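Local structure of aspartate aminotransferase, mitochondrial (Trypanosoma brucei brucei, 4W5K) at residues 124-129 with 181-186; 175-180 with 208-213; 321-326 with 383-388. The protein probably catalyses, as a homodimer, the pyridoxal-phosphate-dependent transfer of the amino group between L-aspartate and 2-oxoglutarate. The protein carries 1 engineered substitution. All blocks are in the same frame, centred on the assembly; numbering follows the deposited sequence. Where two conformers were deposited one is given.

Contact 1. Residues 124-129 with 181-186; sequences PDVGYP and NPTGVD. With PLP (pyridoxal-5'-phosphate), chain C.
Tyr128 and Asn181 both carry CG anti to the backbone N (chi1 180° in each), and these two extended side chains run into the same pocket to meet the cofactor. The Tyr128 ring covers one face of the pyridine ring of pyridoxal phosphate, whose C2 sits 3.8 Å above the centre of the tyrosine plane. The Asn181 amide approaches the tyrosine obliquely, its plane turned 61° from that of the ring, with ND2 3.6 Å from Tyr128 CD1. One N-H of the amide goes to the cofactor: ND2 donates to the phenolic oxygen O3 over 2.8 Å in a fairly straight bond (158° at the hydrogen).

The backbones pack closely behind these groups. The peptide bond between Asn181 and Pro182 is cis, as at the corresponding Asn-Pro step in other aspartate aminotransferases, and Pro182 CD comes within 3.4 Å of Gly127 O. Tyr128 N and Asn181 O are also close, but at too poor an angle for a bond. Farther from the cofactor the meeting is apolar: Val126 CG1 touches Pro182 CG at 3.7 Å and Thr183 CG2 at 3.5 Å. The Thr183 hydroxyl serves other partners, accepting from Val185 N in an ST turn and bonding to His180.

Tyr128 thus limits the cofactor by its face, whereas Asn181 holds a polar rim atom. The N-H given to O3, together with the hydroxyl of Tyr212 at the same oxygen, would probably stabilise negative charge there.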
loop_
_atom_site.group_PDB
_atom_site.type_symbol
_atom_site.label_atom_id
_atom_site.label_comp_id
_atom_site.label_asym_id
_atom_site.label_seq_id
_atom_site.Cartn_x
_atom_site.Cartn_y
_atom_site.Cartn_z
ATOM N N PRO A 124 15.322 1.229 20.544
ATOM C CA PRO A 124 15.475 0.600 21.867
ATOM C C PRO A 124 16.021 -0.826 21.737
ATOM O O PRO A 124 15.708 -1.522 20.748
ATOM C CB PRO A 124 14.037 0.605 22.445
ATOM C CG PRO A 124 13.128 0.727 21.240
ATOM C CD PRO A 124 13.918 1.520 20.192
ATOM N N ASP A 125 16.809 -1.247 22.721
ATOM C CA ASP A 125 17.492 -2.545 22.679
ATOM C C ASP A 125 16.505 -3.698 22.492
ATOM O O ASP A 125 16.795 -4.663 21.784
ATOM C CB ASP A 125 18.367 -2.752 23.935
ATOM C CG ASP A 125 17.609 -2.565 25.256
ATOM O OD1 ASP A 125 16.375 -2.412 25.278
ATOM O OD2 ASP A 125 18.292 -2.592 26.290
ATOM N N VAL A 126 15.335 -3.581 23.105
ATOM C CA VAL A 126 14.214 -4.469 22.816
ATOM C C VAL A 126 13.175 -3.653 22.083
ATOM O O VAL A 126 12.656 -2.666 22.612
ATOM C CB VAL A 126 13.589 -5.077 24.098
ATOM C CG1 VAL A 126 12.401 -5.977 23.726
ATOM C CG2 VAL A 126 14.623 -5.843 24.876
ATOM N N GLY A 127 12.903 -4.033 20.845
ATOM C CA GLY A 127 12.036 -3.228 20.018
ATOM C C GLY A 127 11.147 -4.026 19.090
ATOM O O GLY A 127 11.029 -5.258 19.167
ATOM N N TYR A 128 10.516 -3.292 18.189
ATOM C CA TYR A 128 9.574 -3.846 17.256
ATOM C C TYR A 128 10.321 -4.554 16.117
ATOM O O TYR A 128 11.145 -3.939 15.432
ATOM C CB TYR A 128 8.705 -2.695 16.751
ATOM C CG TYR A 128 7.648 -3.041 15.762
ATOM C CD1 TYR A 128 6.580 -3.856 16.110
ATOM C CD2 TYR A 128 7.684 -2.487 14.484
ATOM C CE1 TYR A 128 5.573 -4.154 15.168
ATOM C CE2 TYR A 128 6.701 -2.765 13.558
ATOM C CZ TYR A 128 5.648 -3.594 13.910
ATOM O OH TYR A 128 4.668 -3.857 12.982
ATOM N N PRO A 129 10.093 -5.865 15.967
ATOM C CA PRO A 129 10.868 -6.713 15.060
ATOM C C PRO A 129 10.989 -6.146 13.645
ATOM O O PRO A 129 12.072 -6.200 13.078
ATOM C CB PRO A 129 10.079 -8.024 15.065
ATOM C CG PRO A 129 9.502 -8.070 16.469
ATOM C CD PRO A 129 9.131 -6.647 16.771
ATOM N N ASN A 181 6.111 -1.565 22.003
ATOM C CA ASN A 181 5.917 -2.920 21.494
ATOM C C ASN A 181 7.328 -3.480 21.297
ATOM O O ASN A 181 8.105 -2.963 20.475
ATOM C CB ASN A 181 5.082 -2.873 20.187
ATOM C CG ASN A 181 4.815 -4.248 19.569
ATOM O OD1 ASN A 181 5.366 -5.268 19.974
ATOM N ND2 ASN A 181 3.978 -4.260 18.547
ATOM N N PRO A 182 7.666 -4.580 21.976
ATOM C CA PRO A 182 6.837 -5.617 22.591
ATOM C C PRO A 182 6.726 -5.630 24.122
ATOM O O PRO A 182 6.076 -6.540 24.636
ATOM C CB PRO A 182 7.550 -6.887 22.133
ATOM C CG PRO A 182 9.022 -6.501 22.268
ATOM C CD PRO A 182 9.076 -5.012 21.899
ATOM N N THR A 183 7.330 -4.681 24.837
ATOM C CA THR A 183 7.467 -4.849 26.291
ATOM C C THR A 183 6.349 -4.203 27.102
ATOM O O THR A 183 6.086 -4.628 28.228
ATOM C CB THR A 183 8.792 -4.262 26.802
ATOM O OG1 THR A 183 8.705 -2.833 26.769
ATOM C CG2 THR A 183 9.956 -4.736 25.932
ATOM N N GLY A 184 5.686 -3.194 26.536
ATOM C CA GLY A 184 4.716 -2.424 27.303
ATOM C C GLY A 184 5.370 -1.396 28.229
ATOM O O GLY A 184 4.684 -0.631 28.904
ATOM N N VAL A 185 6.704 -1.360 28.263
ATOM C CA VAL A 185 7.411 -0.450 29.177
ATOM C C VAL A 185 7.497 0.962 28.588
ATOM O O VAL A 185 8.108 1.138 27.527
ATOM C CB VAL A 185 8.826 -0.978 29.462
ATOM C CG1 VAL A 185 9.696 0.071 30.232
ATOM C CG2 VAL A 185 8.726 -2.304 30.205
ATOM N N ASP A 186 6.866 1.945 29.236
ATOM C CA ASP A 186 6.851 3.341 28.760
ATOM C C ASP A 186 7.518 4.276 29.774
ATOM O O ASP A 186 7.210 4.219 30.959
ATOM C CB ASP A 186 5.437 3.888 28.565
ATOM C CG ASP A 186 4.714 3.301 27.381
ATOM O OD1 ASP A 186 5.383 2.648 26.556
ATOM O OD2 ASP A 186 3.476 3.529 27.305
HETATM N N1 PLP C . 4.993 0.264 14.926
HETATM C C2 PLP C . 4.604 -0.398 16.067
HETATM C C2A PLP C . 5.325 -0.092 17.340
HETATM C C3 PLP C . 3.565 -1.327 16.031
HETATM O O3 PLP C . 3.174 -2.011 17.150
HETATM C C4 PLP C . 2.912 -1.583 14.832
HETATM C C4A PLP C . 1.656 -2.409 14.871
HETATM O O4A PLP C . 1.755 -3.634 14.985
HETATM C C5 PLP C . 3.303 -0.912 13.675
HETATM C C6 PLP C . 4.336 0.025 13.733
HETATM C C5A PLP C . 2.623 -1.194 12.343
HETATM O O4P PLP C . 1.365 -0.582 12.285
HETATM P P PLP C . 0.503 -0.591 10.989
HETATM O O1P PLP C . -0.409 -1.781 10.969
HETATM O O2P PLP C . 1.403 -0.596 9.777
HETATM O O3P PLP C . -0.294 0.690 11.057
#

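Contact 2. Residues 175-180 with 208-213; sequences VHACAH and VDMAYQ. With PLP (pyridoxal-5'-phosphate), chain C.
Val175 and His176 pair in parallel with Val208 and Asp209, the end-to-end directions of residues 175-179 and 208-212 differing by 9°. Two backbone hydrogen bonds define the register: Asp209 N gives to Val175 O at 2.9 Å (162° at the hydrogen), and Ala177 N gives to Asp209 O, also at 2.9 Å.

Apolar contacts follow. On the face carrying Val175 and Val208, their CG2 atoms meet at 3.9 Å; at the strand ends Ala177 CB lies 3.7 Å from Met210 CG. Farther along, Ala179 CB abuts the Tyr212 ring, 3.8 Å from CD2.

Water fills in where direct pairing stops: one molecule gives to Cys178 O and accepts from Tyr212 N at 2.9 Å, while another accepts from Ala211 N.

Cofactor contacts come from the opposite sheet face and the following loop. The Asp209 side chain, extended away from its own amide nitrogen (chi1 -178°), brings OD2 to 2.6 Å from pyridine N1 of pyridoxal phosphate; His131 bonds to the same carboxylate oxygen and probably helps position it. Tyr212 OH shares a 2.6 Å hydrogen bond with O3, and Ala211 CB packs against the pyridine ring.

Strands 172-176 and 205-210 are neighbours in the mixed sheet, joined through helix 189-201 as a beta-alpha-beta unit; strand 205-210 bonds onward to strand 238-242, and helix 225-230 covers Val175, Val208 and Met210.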
loop_
_atom_site.group_PDB
_atom_site.type_symbol
_atom_site.label_atom_id
_atom_site.label_comp_id
_atom_site.label_asym_id
_atom_site.label_seq_id
_atom_site.Cartn_x
_atom_site.Cartn_y
_atom_site.Cartn_z
ATOM N N VAL A 175 11.974 6.363 18.660
ATOM C CA VAL A 175 11.332 6.191 19.978
ATOM C C VAL A 175 9.869 5.806 19.783
ATOM O O VAL A 175 9.228 6.280 18.843
ATOM C CB VAL A 175 11.419 7.470 20.856
ATOM C CG1 VAL A 175 12.885 7.831 21.188
ATOM C CG2 VAL A 175 10.672 8.659 20.214
ATOM N N HIS A 176 9.346 4.964 20.673
ATOM C CA HIS A 176 7.911 4.617 20.631
ATOM C C HIS A 176 7.157 5.669 21.470
ATOM O O HIS A 176 7.548 5.926 22.603
ATOM C CB HIS A 176 7.644 3.223 21.214
ATOM C CG HIS A 176 8.336 2.096 20.502
ATOM N ND1 HIS A 176 7.720 0.876 20.291
ATOM C CD2 HIS A 176 9.585 1.987 19.983
ATOM C CE1 HIS A 176 8.562 0.066 19.669
ATOM N NE2 HIS A 176 9.700 0.715 19.470
ATOM N N ALA A 177 6.089 6.266 20.944
ATOM C CA ALA A 177 5.398 7.350 21.658
ATOM C C ALA A 177 4.762 6.881 22.970
ATOM O O ALA A 177 4.742 7.619 23.953
ATOM C CB ALA A 177 4.335 7.977 20.772
ATOM N N CYS A 178 4.229 5.669 22.936
ATOM C CA CYS A 178 3.544 5.024 24.072
ATOM C C CYS A 178 3.182 3.615 23.674
ATOM O O CYS A 178 3.237 3.263 22.482
ATOM C CB CYS A 178 2.288 5.782 24.524
ATOM S SG CYS A 178 1.099 6.187 23.232
ATOM N N ALA A 179 2.808 2.816 24.669
ATOM C CA ALA A 179 2.605 1.381 24.493
ATOM C C ALA A 179 3.746 0.750 23.687
ATOM O O ALA A 179 3.541 0.147 22.621
ATOM C CB ALA A 179 1.213 1.087 23.850
ATOM N N HIS A 180 4.958 0.889 24.220
ATOM C CA HIS A 180 6.108 0.252 23.619
ATOM C C HIS A 180 5.813 -1.211 23.250
ATOM O O HIS A 180 5.283 -1.978 24.061
ATOM C CB HIS A 180 7.301 0.337 24.570
ATOM C CG HIS A 180 8.548 -0.283 24.022
ATOM N ND1 HIS A 180 8.901 -1.593 24.273
ATOM C CD2 HIS A 180 9.524 0.225 23.231
ATOM C CE1 HIS A 180 10.042 -1.864 23.659
ATOM N NE2 HIS A 180 10.440 -0.778 23.020
ATOM N N VAL A 208 9.609 9.465 15.746
ATOM C CA VAL A 208 8.581 8.952 16.676
ATOM C C VAL A 208 7.690 7.939 15.979
ATOM O O VAL A 208 7.053 8.252 14.973
ATOM C CB VAL A 208 7.730 10.080 17.210
ATOM C CG1 VAL A 208 6.577 9.515 18.124
ATOM C CG2 VAL A 208 8.582 11.031 17.997
ATOM N N ASP A 209 7.676 6.713 16.483
ATOM C CA ASP A 209 6.702 5.714 16.045
ATOM C C ASP A 209 5.518 5.811 17.008
ATOM O O ASP A 209 5.619 5.433 18.180
ATOM C CB ASP A 209 7.329 4.305 16.033
ATOM C CG ASP A 209 6.361 3.225 15.529
ATOM O OD1 ASP A 209 5.148 3.497 15.437
ATOM O OD2 ASP A 209 6.814 2.097 15.227
ATOM N N MET A 210 4.419 6.390 16.528
ATOM C CA MET A 210 3.212 6.566 17.348
ATOM C C MET A 210 2.103 5.673 16.809
ATOM O O MET A 210 1.267 6.111 15.999
ATOM C CB MET A 210 2.741 8.029 17.355
ATOM C CG MET A 210 1.566 8.245 18.347
ATOM S SD MET A 210 1.176 9.970 18.664
ATOM C CE MET A 210 0.554 10.463 17.064
ATOM N N ALA A 211 2.119 4.420 17.244
ATOM C CA ALA A 211 1.185 3.429 16.700
ATOM C C ALA A 211 -0.082 3.305 17.533
ATOM O O ALA A 211 -1.019 2.664 17.084
ATOM C CB ALA A 211 1.884 2.033 16.588
ATOM N N TYR A 212 -0.121 3.900 18.733
ATOM C CA TYR A 212 -1.224 3.651 19.660
ATOM C C TYR A 212 -1.757 4.899 20.349
ATOM O O TYR A 212 -2.175 4.819 21.489
ATOM C CB TYR A 212 -0.789 2.634 20.742
ATOM C CG TYR A 212 -0.307 1.332 20.148
ATOM C CD1 TYR A 212 -1.221 0.409 19.663
ATOM C CD2 TYR A 212 1.060 1.032 20.062
ATOM C CE1 TYR A 212 -0.812 -0.781 19.095
ATOM C CE2 TYR A 212 1.492 -0.161 19.485
ATOM C CZ TYR A 212 0.535 -1.061 18.996
ATOM O OH TYR A 212 0.918 -2.248 18.423
ATOM N N GLN A 213 -1.778 6.033 19.662
ATOM C CA GLN A 213 -2.342 7.249 20.268
ATOM C C GLN A 213 -3.798 7.035 20.692
ATOM O O GLN A 213 -4.624 6.624 19.878
ATOM C CB GLN A 213 -2.271 8.433 19.306
ATOM C CG GLN A 213 -2.623 9.763 20.015
ATOM C CD GLN A 213 -2.887 10.912 19.062
ATOM O OE1 GLN A 213 -2.795 10.753 17.847
ATOM N NE2 GLN A 213 -3.221 12.083 19.611
HETATM N N1 PLP C . 4.993 0.264 14.926
HETATM C C2 PLP C . 4.604 -0.398 16.067
HETATM C C2A PLP C . 5.325 -0.092 17.340
HETATM C C3 PLP C . 3.565 -1.327 16.031
HETATM O O3 PLP C . 3.174 -2.011 17.150
HETATM C C4 PLP C . 2.912 -1.583 14.832
HETATM C C4A PLP C . 1.656 -2.409 14.871
HETATM O O4A PLP C . 1.755 -3.634 14.985
HETATM C C5 PLP C . 3.303 -0.912 13.675
HETATM C C6 PLP C . 4.336 0.025 13.733
HETATM C C5A PLP C . 2.623 -1.194 12.343
HETATM O O4P PLP C . 1.365 -0.582 12.285
HETATM P P PLP C . 0.503 -0.591 10.989
HETATM O O1P PLP C . -0.409 -1.781 10.969
HETATM O O2P PLP C . 1.403 -0.596 9.777
HETATM O O3P PLP C . -0.294 0.690 11.057
HETATM O O HOH W 1 3.964 3.494 19.404
HETATM O O HOH W 2 2.044 5.153 20.204
#

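Contact 3. Residues 321-326 with 383-388; sequences RKRLVS and NVEYVS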
loop_
_atom_site.group_PDB
_atom_site.type_symbol
_atom_site.label_atom_id
_atom_site.label_comp_id
_atom_site.label_asym_id
_atom_site.label_seq_id
_atom_site.Cartn_x
_atom_site.Cartn_y
_atom_site.Cartn_z
ATOM N N ARG A 321 -4.898 -6.635 32.784
ATOM C CA ARG A 321 -3.560 -6.642 33.411
ATOM C C ARG A 321 -3.676 -6.685 34.941
ATOM O O ARG A 321 -3.024 -7.516 35.630
ATOM C CB ARG A 321 -2.742 -5.411 32.973
ATOM C CG ARG A 321 -2.210 -5.472 31.532
ATOM C CD ARG A 321 -1.555 -4.153 31.148
ATOM N NE ARG A 321 -0.827 -4.191 29.886
ATOM C CZ ARG A 321 0.415 -4.650 29.748
ATOM N NH1 ARG A 321 1.057 -5.149 30.800
ATOM N NH2 ARG A 321 1.030 -4.602 28.563
ATOM N N LYS A 322 -4.519 -5.802 35.482
ATOM C CA LYS A 322 -4.698 -5.704 36.931
ATOM C C LYS A 322 -5.286 -6.998 37.496
ATOM O O LYS A 322 -4.904 -7.461 38.581
ATOM C CB LYS A 322 -5.590 -4.496 37.262
ATOM C CG LYS A 322 -5.950 -4.308 38.736
ATOM C CD LYS A 322 -6.592 -2.946 38.944
ATOM C CE LYS A 322 -6.907 -2.679 40.409
ATOM N NZ LYS A 322 -8.377 -2.593 40.628
ATOM N N ARG A 323 -6.228 -7.578 36.753
ATOM C CA ARG A 323 -6.865 -8.831 37.157
ATOM C C ARG A 323 -5.881 -10.004 37.127
ATOM O O ARG A 323 -5.908 -10.853 38.028
ATOM C CB ARG A 323 -8.066 -9.131 36.250
ATOM C CG ARG A 323 -8.750 -10.478 36.526
ATOM C CD ARG A 323 -9.829 -10.358 37.571
ATOM N NE ARG A 323 -10.480 -11.643 37.838
ATOM C CZ ARG A 323 -11.499 -12.130 37.132
ATOM N NH1 ARG A 323 -11.984 -11.446 36.106
ATOM N NH2 ARG A 323 -12.037 -13.304 37.454
ATOM N N LEU A 324 -5.022 -10.053 36.104
ATOM C CA LEU A 324 -3.965 -11.075 36.047
ATOM C C LEU A 324 -3.112 -11.040 37.324
ATOM O O LEU A 324 -2.852 -12.069 37.979
ATOM C CB LEU A 324 -3.068 -10.869 34.826
ATOM C CG LEU A 324 -2.005 -11.939 34.554
ATOM C CD1 LEU A 324 -2.675 -13.279 34.355
ATOM C CD2 LEU A 324 -1.183 -11.593 33.311
ATOM N N VAL A 325 -2.698 -9.840 37.702
ATOM C CA VAL A 325 -1.859 -9.705 38.891
ATOM C C VAL A 325 -2.594 -10.111 40.174
ATOM O O VAL A 325 -2.039 -10.817 41.029
ATOM C CB VAL A 325 -1.334 -8.274 39.029
ATOM C CG1 VAL A 325 -0.560 -8.114 40.327
ATOM C CG2 VAL A 325 -0.457 -7.941 37.817
ATOM N N SER A 326 -3.851 -9.701 40.297
ATOM C CA SER A 326 -4.607 -10.034 41.496
ATOM C C SER A 326 -4.914 -11.532 41.557
ATOM O O SER A 326 -4.870 -12.124 42.626
ATOM C CB SER A 326 -5.900 -9.224 41.563
ATOM O OG SER A 326 -6.809 -9.652 40.575
ATOM N N ASN A 383 -10.996 -16.471 30.524
ATOM C CA ASN A 383 -9.780 -17.275 30.569
ATOM C C ASN A 383 -8.702 -16.770 31.531
ATOM O O ASN A 383 -7.667 -17.416 31.688
ATOM C CB ASN A 383 -9.176 -17.417 29.163
ATOM C CG ASN A 383 -8.759 -16.080 28.537
ATOM O OD1 ASN A 383 -8.469 -15.095 29.234
ATOM N ND2 ASN A 383 -8.704 -16.055 27.205
ATOM N N VAL A 384 -8.931 -15.621 32.161
ATOM C CA VAL A 384 -7.870 -15.001 32.950
ATOM C C VAL A 384 -7.574 -15.836 34.196
ATOM O O VAL A 384 -6.438 -15.891 34.664
ATOM C CB VAL A 384 -8.215 -13.536 33.332
ATOM C CG1 VAL A 384 -9.366 -13.467 34.308
ATOM C CG2 VAL A 384 -6.977 -12.812 33.889
ATOM N N GLU A 385 -8.575 -16.536 34.712
ATOM C CA GLU A 385 -8.344 -17.363 35.884
ATOM C C GLU A 385 -7.473 -18.568 35.539
ATOM O O GLU A 385 -6.547 -18.902 36.284
ATOM C CB GLU A 385 -9.672 -17.795 36.496
ATOM C CG GLU A 385 -10.353 -16.664 37.268
ATOM C CD GLU A 385 -11.834 -16.901 37.502
ATOM O OE1 GLU A 385 -12.569 -17.171 36.525
ATOM O OE2 GLU A 385 -12.263 -16.814 38.671
ATOM N N TYR A 386 -7.752 -19.190 34.398
ATOM C CA TYR A 386 -7.016 -20.364 33.921
ATOM C C TYR A 386 -5.555 -20.013 33.636
ATOM O O TYR A 386 -4.633 -20.746 34.013
ATOM C CB TYR A 386 -7.691 -20.937 32.665
ATOM C CG TYR A 386 -6.915 -22.041 31.963
ATOM C CD1 TYR A 386 -6.875 -23.328 32.487
ATOM C CD2 TYR A 386 -6.236 -21.796 30.772
ATOM C CE1 TYR A 386 -6.172 -24.337 31.849
ATOM C CE2 TYR A 386 -5.526 -22.801 30.133
ATOM C CZ TYR A 386 -5.501 -24.071 30.678
ATOM O OH TYR A 386 -4.803 -25.082 30.046
ATOM N N VAL A 387 -5.353 -18.888 32.962
ATOM C CA VAL A 387 -4.016 -18.463 32.591
ATOM C C VAL A 387 -3.201 -18.111 33.830
ATOM O O VAL A 387 -2.025 -18.457 33.911
ATOM C CB VAL A 387 -4.054 -17.272 31.637
ATOM C CG1 VAL A 387 -2.664 -16.674 31.478
ATOM C CG2 VAL A 387 -4.605 -17.719 30.281
ATOM N N SER A 388 -3.825 -17.432 34.788
ATOM C CA SER A 388 -3.142 -17.110 36.048
ATOM C C SER A 388 -2.684 -18.373 36.770
ATOM O O SER A 388 -1.558 -18.428 37.269
ATOM C CB SER A 388 -4.042 -16.291 36.975
ATOM O OG SER A 388 -4.461 -15.095 36.340
#
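Leu324 and Ser388 mark the tight part of this helix-helix contact, where the segment axes pass 9.4 Å apart and cross at -48°. Leu324 CD1 presses to 3.2 Å from Ser388 OG. The hydroxyl is already committed, donating over 2.7 Å to Val384 O one turn back. Ser388 N reaches that carbonyl as well, the two donors arriving from opposite faces of its plane, so the serine is drawn in against its own helix. Val384 closes the inner side, its CG2 lying 4.0 Å from Leu324 N, and Leu379 packs on both Leu324 and Val387.

The outer side is looser. Arg323 bends about CB-CG (chi2 89°), which lays its guanidinium over the valine: Val384 CG1 stands 3.7 Å above the centre of the plane. The far end meets Glu385 in a long salt bridge, NH2 to OE2 at 3.7 Å, with the guanidinium and carboxylate planes 61° apart. That tilt and length suggest a weak electrostatic pull; NE has its firmer salt bridge with Glu327 on its own helix. Glu385 is solvent-exposed.

Residues one turn apart, Val384 and Ser388, flank Leu324 in an oblique helix-helix packing. It joins the C-terminal part of the long helix 300-331 to helix 384-395, probably within the small domain of this fold type I aminotransferase, away from the cofactor site.

Overall arrangement
Contacts 1 and 2 form one cofactor site, with centres 10 Å apart and segments alternating along the chain. Their loops are tied directly: Asp186 OD2 lies 2.8 Å from Ala179 N and Asp186 OD1 3.0 Å from His180 N, both probable hydrogen bonds. Together they bound the pyridine ring, with Tyr128 over one face and Ala211 toward the other, and Asn181 and Tyr212 converging on O3. Tyr62 of the second subunit also bonds to this cofactor. Contact 3 stands apart, its centre about 22 Å from that of contact 1 and about 26 Å from that of contact 2, although its nearest atoms come within about 4 Å of contact 1 without touching.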